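Local structure of prephenate dehydratase:Amino acid-binding ACT (Brucella abortus, 6VH5) at residues N36-T39 with A40-M44; H126-A129 with L130-R134; C133-V136 with I137-N140. The protein probably catalyses the conversion of prephenate to phenylpyruvate, with loss of carbon dioxide and water, in phenylalanine biosynthesis, and binds phenylalanine at its ACT domain. All coordinates share one frame; numbering follows the deposited sequence.

All three interactions are local contacts of helices and a turn in the prephenate dehydratase part of the chain, away from the ACT domain that holds phenylalanine. Interaction 1 belongs to helix 36-44, beside the sheet that contains strands 26-30 and 49-53. Interactions 2 and 3 follow strand 122-125 of the other five-stranded sheet; they share Cys133 and Arg134, and Leu130 CD2 packs on Ile137 CD1 at 3.9 Å. Their centres are about 10 Å apart, whereas that of interaction 1 lies about 21 Å from interaction 2 and about 27 Å from interaction 3. The side chain of Thr194, predicted to be essential for activity, is about 6 Å from that of Asn36 and about 9 Å from that of Gln132; interaction 3 lies away from it.

Interaction 1: residues N36-T39 with A40-M44; sequences NSDT and ACRNM
Asn36 O accepts from Ala40 N at 3.0 Å, a helical i to i+4 bond. Ser37 O takes the next rung from Cys41 N, and Cys41 SG lies 3.3 Å from Ser37 O; the side chains of Ser37 and Cys41 both rest on Phe29 of strand 26-30. Asp38 contributes twice. Its O accepts from Arg42 N, and its carboxylate, with CG anti to the backbone N (chi1 -173°), forms a salt bridge in which OD1 lies 2.9 Å from Arg42 NE. The donor stands above the carboxylate plane while OD1 lies near the guanidinium plane, at its edge, and the two planes are turned 51° apart. The other oxygen, OD2, accepts from Gly34 N, and with the salt bridge this holds the rotation of the carboxylate. This helix is the connection in the beta-alpha-beta unit of strands 26-30 and 49-53, and Pro50 of the second strand touches Asp38, Cys41 and Arg42. Thr39 gives the fourth of these backbone bonds: its O accepts from Asn43 N at 2.9 Å, and its side chain runs alongside that of Asn43, pointing the same way, with Thr39 CG2 3.6 Å from Asn43 ND2. Thr39 OG1 is hydrogen-bonded to Ala35 O, one turn back, and Asn43 ND2 to Tyr101 OH of strand 96-104.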
# COMPACT_ATOMS: atom_id res chain seq x y z
N ASN A 36 -13.61 -4.59 -9.22
CA ASN A 36 -13.17 -3.42 -9.97
C ASN A 36 -12.01 -3.76 -10.90
O ASN A 36 -11.91 -3.21 -12.01
CB ASN A 36 -12.79 -2.28 -9.01
CG ASN A 36 -14.00 -1.61 -8.37
OD1 ASN A 36 -14.98 -1.31 -9.05
ND2 ASN A 36 -13.91 -1.35 -7.07
N SER A 37 -11.11 -4.66 -10.47
CA SER A 37 -10.02 -5.11 -11.35
C SER A 37 -10.57 -5.78 -12.60
O SER A 37 -10.06 -5.57 -13.71
CB SER A 37 -9.10 -6.08 -10.61
OG SER A 37 -8.29 -5.42 -9.65
N ASP A 38 -11.61 -6.60 -12.44
CA ASP A 38 -12.30 -7.21 -13.58
C ASP A 38 -12.92 -6.14 -14.48
O ASP A 38 -12.85 -6.24 -15.71
CB ASP A 38 -13.36 -8.19 -13.05
CG ASP A 38 -14.04 -9.01 -14.14
OD1 ASP A 38 -13.69 -8.91 -15.33
OD2 ASP A 38 -14.97 -9.77 -13.78
N THR A 39 -13.52 -5.11 -13.88
CA THR A 39 -14.08 -4.02 -14.66
C THR A 39 -13.02 -3.36 -15.54
O THR A 39 -13.25 -3.09 -16.72
CB THR A 39 -14.71 -2.98 -13.73
OG1 THR A 39 -15.70 -3.61 -12.91
CG2 THR A 39 -15.34 -1.82 -14.51
N ALA A 40 -11.83 -3.12 -14.98
CA ALA A 40 -10.76 -2.53 -15.77
C ALA A 40 -10.37 -3.44 -16.94
O ALA A 40 -10.23 -2.97 -18.08
CB ALA A 40 -9.56 -2.23 -14.87
N CYS A 41 -10.23 -4.75 -16.69
CA CYS A 41 -9.88 -5.67 -17.77
C CYS A 41 -10.90 -5.59 -18.91
O CYS A 41 -10.53 -5.53 -20.09
CB CYS A 41 -9.81 -7.11 -17.25
SG CYS A 41 -8.57 -7.50 -15.99
N ARG A 42 -12.19 -5.58 -18.56
CA ARG A 42 -13.23 -5.59 -19.59
C ARG A 42 -13.33 -4.25 -20.31
O ARG A 42 -13.61 -4.22 -21.51
CB ARG A 42 -14.58 -5.95 -18.97
CG ARG A 42 -14.71 -7.40 -18.51
CD ARG A 42 -15.95 -7.56 -17.66
NE ARG A 42 -16.01 -8.85 -17.00
CZ ARG A 42 -16.80 -9.85 -17.37
NH1 ARG A 42 -17.63 -9.69 -18.40
NH2 ARG A 42 -16.78 -10.99 -16.71
N ASN A 43 -13.10 -3.14 -19.60
CA ASN A 43 -13.18 -1.84 -20.25
C ASN A 43 -12.02 -1.65 -21.22
O ASN A 43 -12.21 -1.17 -22.35
CB ASN A 43 -13.17 -0.71 -19.22
CG ASN A 43 -14.40 -0.71 -18.34
OD1 ASN A 43 -15.33 -1.51 -18.54
ND2 ASN A 43 -14.44 0.22 -17.39
N MET A 44 -10.81 -2.02 -20.80
CA MET A 44 -9.63 -1.73 -21.60
C MET A 44 -9.34 -2.80 -22.64
O MET A 44 -8.92 -2.48 -23.75
CB MET A 44 -8.41 -1.57 -20.69
CG MET A 44 -7.21 -1.01 -21.41
SD MET A 44 -5.88 -0.57 -20.29
CE MET A 44 -4.68 0.07 -21.46

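Interaction 2: residues H126-A129 with L130-R134; sequences HIHA and LGQCR
Leu130 N bonds to His126 O at 2.9 Å in the short helix 127-130, which His126 opens as N-cap: its ring atom ND1 accepts from His128 N at 3.0 Å, with the donor tilted 34° from the ring plane. The close-packed part is the backbone of this single turn together with Ala129. Gly131 N reaches Ile127 O at 3.1 Å, and then the chain tightens: the bond from Gln132 N to Ala129 O spans three residues instead of four, its donor above the carbonyl plane. A type I beta turn from Leu130 to Cys133 leads straight into the next helix, for which Cys133 is the N-cap. Ala129 is buried, its methyl group lying against Phe107 and Thr150, and Cys133 places SG 3.6 Å from Ala129 O. Ile127 lies on Thr55 of the second subunit. The looser, partly exposed part is made by Gln132 and by His128, which packs on Glu57 of that subunit. His128, with CG anti to the backbone N (chi1 -174°), places its imidazole beside the extended chain of Gln132, which touches Leu79, Phe107 and Asn192. The two side chains cross at an angle, ring and amide planes 61° apart. His128 NE2 makes a weak hydrogen bond to Leu79 O. Gln132 CG passes 3.2 Å from His128 O, and beyond it Gln132 OE1 lies 2.9 Å from His128 NE2.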
# COMPACT_ATOMS: atom_id res chain seq x y z
N HIS A 126 -16.95 -5.48 1.84
CA HIS A 126 -15.63 -5.47 2.45
C HIS A 126 -15.57 -4.36 3.49
O HIS A 126 -16.11 -3.27 3.28
CB HIS A 126 -14.56 -5.26 1.38
CG HIS A 126 -13.16 -5.30 1.91
ND1 HIS A 126 -12.54 -4.19 2.43
CD2 HIS A 126 -12.26 -6.31 1.98
CE1 HIS A 126 -11.32 -4.51 2.82
NE2 HIS A 126 -11.12 -5.79 2.56
N ILE A 127 -14.89 -4.63 4.61
CA ILE A 127 -14.92 -3.71 5.75
C ILE A 127 -14.48 -2.31 5.35
O ILE A 127 -15.01 -1.31 5.87
CB ILE A 127 -14.08 -4.27 6.91
CG1 ILE A 127 -14.13 -3.33 8.12
CG2 ILE A 127 -12.63 -4.51 6.47
CD1 ILE A 127 -13.62 -3.95 9.41
N HIS A 128 -13.55 -2.20 4.40
CA HIS A 128 -13.12 -0.89 3.92
C HIS A 128 -14.21 -0.24 3.07
O HIS A 128 -14.34 0.99 3.06
CB HIS A 128 -11.81 -1.03 3.14
CG HIS A 128 -11.19 0.26 2.71
ND1 HIS A 128 -10.50 1.08 3.58
CD2 HIS A 128 -11.14 0.88 1.51
CE1 HIS A 128 -10.06 2.15 2.94
NE2 HIS A 128 -10.44 2.05 1.67
N ALA A 129 -14.97 -1.05 2.32
CA ALA A 129 -16.11 -0.53 1.56
C ALA A 129 -17.23 -0.03 2.48
O ALA A 129 -17.80 1.04 2.26
CB ALA A 129 -16.64 -1.61 0.62
N LEU A 130 -17.55 -0.80 3.52
CA LEU A 130 -18.53 -0.35 4.51
C LEU A 130 -18.13 1.00 5.08
O LEU A 130 -18.98 1.86 5.32
CB LEU A 130 -18.69 -1.39 5.62
CG LEU A 130 -19.25 -2.75 5.19
CD1 LEU A 130 -19.25 -3.71 6.36
CD2 LEU A 130 -20.65 -2.61 4.63
N GLY A 131 -16.82 1.19 5.31
CA GLY A 131 -16.30 2.44 5.83
C GLY A 131 -16.39 3.60 4.86
O GLY A 131 -16.20 4.75 5.26
N GLN A 132 -16.58 3.32 3.57
CA GLN A 132 -16.74 4.38 2.58
C GLN A 132 -18.20 4.63 2.23
O GLN A 132 -18.48 5.51 1.41
CB GLN A 132 -15.94 4.05 1.32
CG GLN A 132 -14.47 3.87 1.60
CD GLN A 132 -13.64 3.56 0.36
OE1 GLN A 132 -12.42 3.72 0.39
NE2 GLN A 132 -14.28 3.12 -0.72
N CYS A 133 -19.12 3.88 2.83
CA CYS A 133 -20.54 3.99 2.54
C CYS A 133 -21.33 4.13 3.82
O CYS A 133 -22.45 3.62 3.93
CB CYS A 133 -21.02 2.78 1.74
SG CYS A 133 -20.27 2.61 0.11
N ARG A 134 -20.78 4.84 4.80
CA ARG A 134 -21.44 4.91 6.10
C ARG A 134 -22.77 5.65 6.02
O ARG A 134 -23.73 5.26 6.70
CB ARG A 134 -20.53 5.59 7.13
CG ARG A 134 -19.47 4.66 7.72
CD ARG A 134 -18.59 5.39 8.72
NE ARG A 134 -17.74 6.39 8.08
CZ ARG A 134 -16.48 6.17 7.71
NH1 ARG A 134 -15.91 4.99 7.92
NH2 ARG A 134 -15.78 7.13 7.11

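Interaction 3: residues C133-V136 with I137-N140; sequences CRNV and IRQN
Asn135 OD1 is gripped by both terminal nitrogens of Arg138, NH1 at 2.9 Å and NH2 at 3.2 Å. The oxygen lies in the guanidinium plane, at its edge, but the amide is turned 78° to that plane; NH1 is only slightly tilted from the carbonyl plane of Asn135, whereas NH2 stands above it. Arg138 achieves this end-on grip by bending at chi3 (72°), which folds the guanidinium back beside Asn135, with one face over its backbone O. That same O accepts from Gln139 N at 2.7 Å, and Gln139 CB and CG lie against it, each 3.2 Å from Asn135 O. One residue on, the side chain takes over from the backbone: Asn140 ND2 bonds almost straight to Val136 O at 3.0 Å, in the carbonyl plane and on a lone pair, while Asn140 OD1 is held by Arg117. Ile137 CG1 rests 3.7 Å from Cys133 O. At the start, Asp188 receives Arg134 N and Asn135 N on its two carboxylate oxygens, an acidic side chain accepting first-turn amides as is common at helix N-termini, here in the second of two short helices in the connection between parallel strands 122-125 and 143-146.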
# COMPACT_ATOMS: atom_id res chain seq x y z
N CYS A 133 -19.12 3.88 2.83
CA CYS A 133 -20.54 3.99 2.54
C CYS A 133 -21.33 4.13 3.82
O CYS A 133 -22.45 3.62 3.93
CB CYS A 133 -21.02 2.78 1.74
SG CYS A 133 -20.27 2.61 0.11
N ARG A 134 -20.78 4.84 4.80
CA ARG A 134 -21.44 4.91 6.10
C ARG A 134 -22.77 5.65 6.02
O ARG A 134 -23.73 5.26 6.70
CB ARG A 134 -20.53 5.59 7.13
CG ARG A 134 -19.47 4.66 7.72
CD ARG A 134 -18.59 5.39 8.72
NE ARG A 134 -17.74 6.39 8.08
CZ ARG A 134 -16.48 6.17 7.71
NH1 ARG A 134 -15.91 4.99 7.92
NH2 ARG A 134 -15.78 7.13 7.11
N ASN A 135 -22.87 6.66 5.15
CA ASN A 135 -24.06 7.50 5.10
C ASN A 135 -25.32 6.70 4.76
O ASN A 135 -26.35 6.85 5.43
CB ASN A 135 -23.87 8.65 4.11
CG ASN A 135 -22.96 9.75 4.65
OD1 ASN A 135 -22.73 9.86 5.87
ND2 ASN A 135 -22.42 10.57 3.74
N VAL A 136 -25.26 5.86 3.72
CA VAL A 136 -26.44 5.08 3.33
C VAL A 136 -26.75 3.97 4.32
O VAL A 136 -27.89 3.50 4.37
CB VAL A 136 -26.31 4.47 1.92
CG1 VAL A 136 -26.19 5.57 0.88
CG2 VAL A 136 -25.15 3.50 1.87
N ILE A 137 -25.77 3.51 5.09
CA ILE A 137 -26.08 2.56 6.15
C ILE A 137 -26.80 3.27 7.29
O ILE A 137 -27.76 2.74 7.86
CB ILE A 137 -24.81 1.84 6.63
CG1 ILE A 137 -24.32 0.85 5.55
CG2 ILE A 137 -25.07 1.13 7.95
CD1 ILE A 137 -22.97 0.26 5.82
N ARG A 138 -26.38 4.50 7.59
CA ARG A 138 -26.96 5.24 8.71
C ARG A 138 -28.31 5.86 8.33
O ARG A 138 -29.25 5.83 9.14
CB ARG A 138 -26.00 6.34 9.16
CG ARG A 138 -26.56 7.24 10.26
CD ARG A 138 -25.79 8.56 10.46
NE ARG A 138 -26.01 9.51 9.37
CZ ARG A 138 -25.12 9.79 8.43
NH1 ARG A 138 -23.93 9.19 8.43
NH2 ARG A 138 -25.41 10.66 7.47
N GLN A 139 -28.43 6.38 7.11
CA GLN A 139 -29.66 7.02 6.68
C GLN A 139 -30.84 6.05 6.64
O GLN A 139 -31.98 6.46 6.88
CB GLN A 139 -29.47 7.66 5.30
CG GLN A 139 -28.72 8.97 5.31
CD GLN A 139 -28.25 9.37 3.92
OE1 GLN A 139 -28.20 8.55 3.01
NE2 GLN A 139 -27.90 10.65 3.76
N ASN A 140 -30.58 4.77 6.36
CA ASN A 140 -31.64 3.78 6.24
C ASN A 140 -31.77 2.87 7.46
O ASN A 140 -32.65 2.00 7.47
CB ASN A 140 -31.43 2.93 4.99
CG ASN A 140 -31.61 3.73 3.70
OD1 ASN A 140 -32.73 3.93 3.24
ND2 ASN A 140 -30.50 4.19 3.12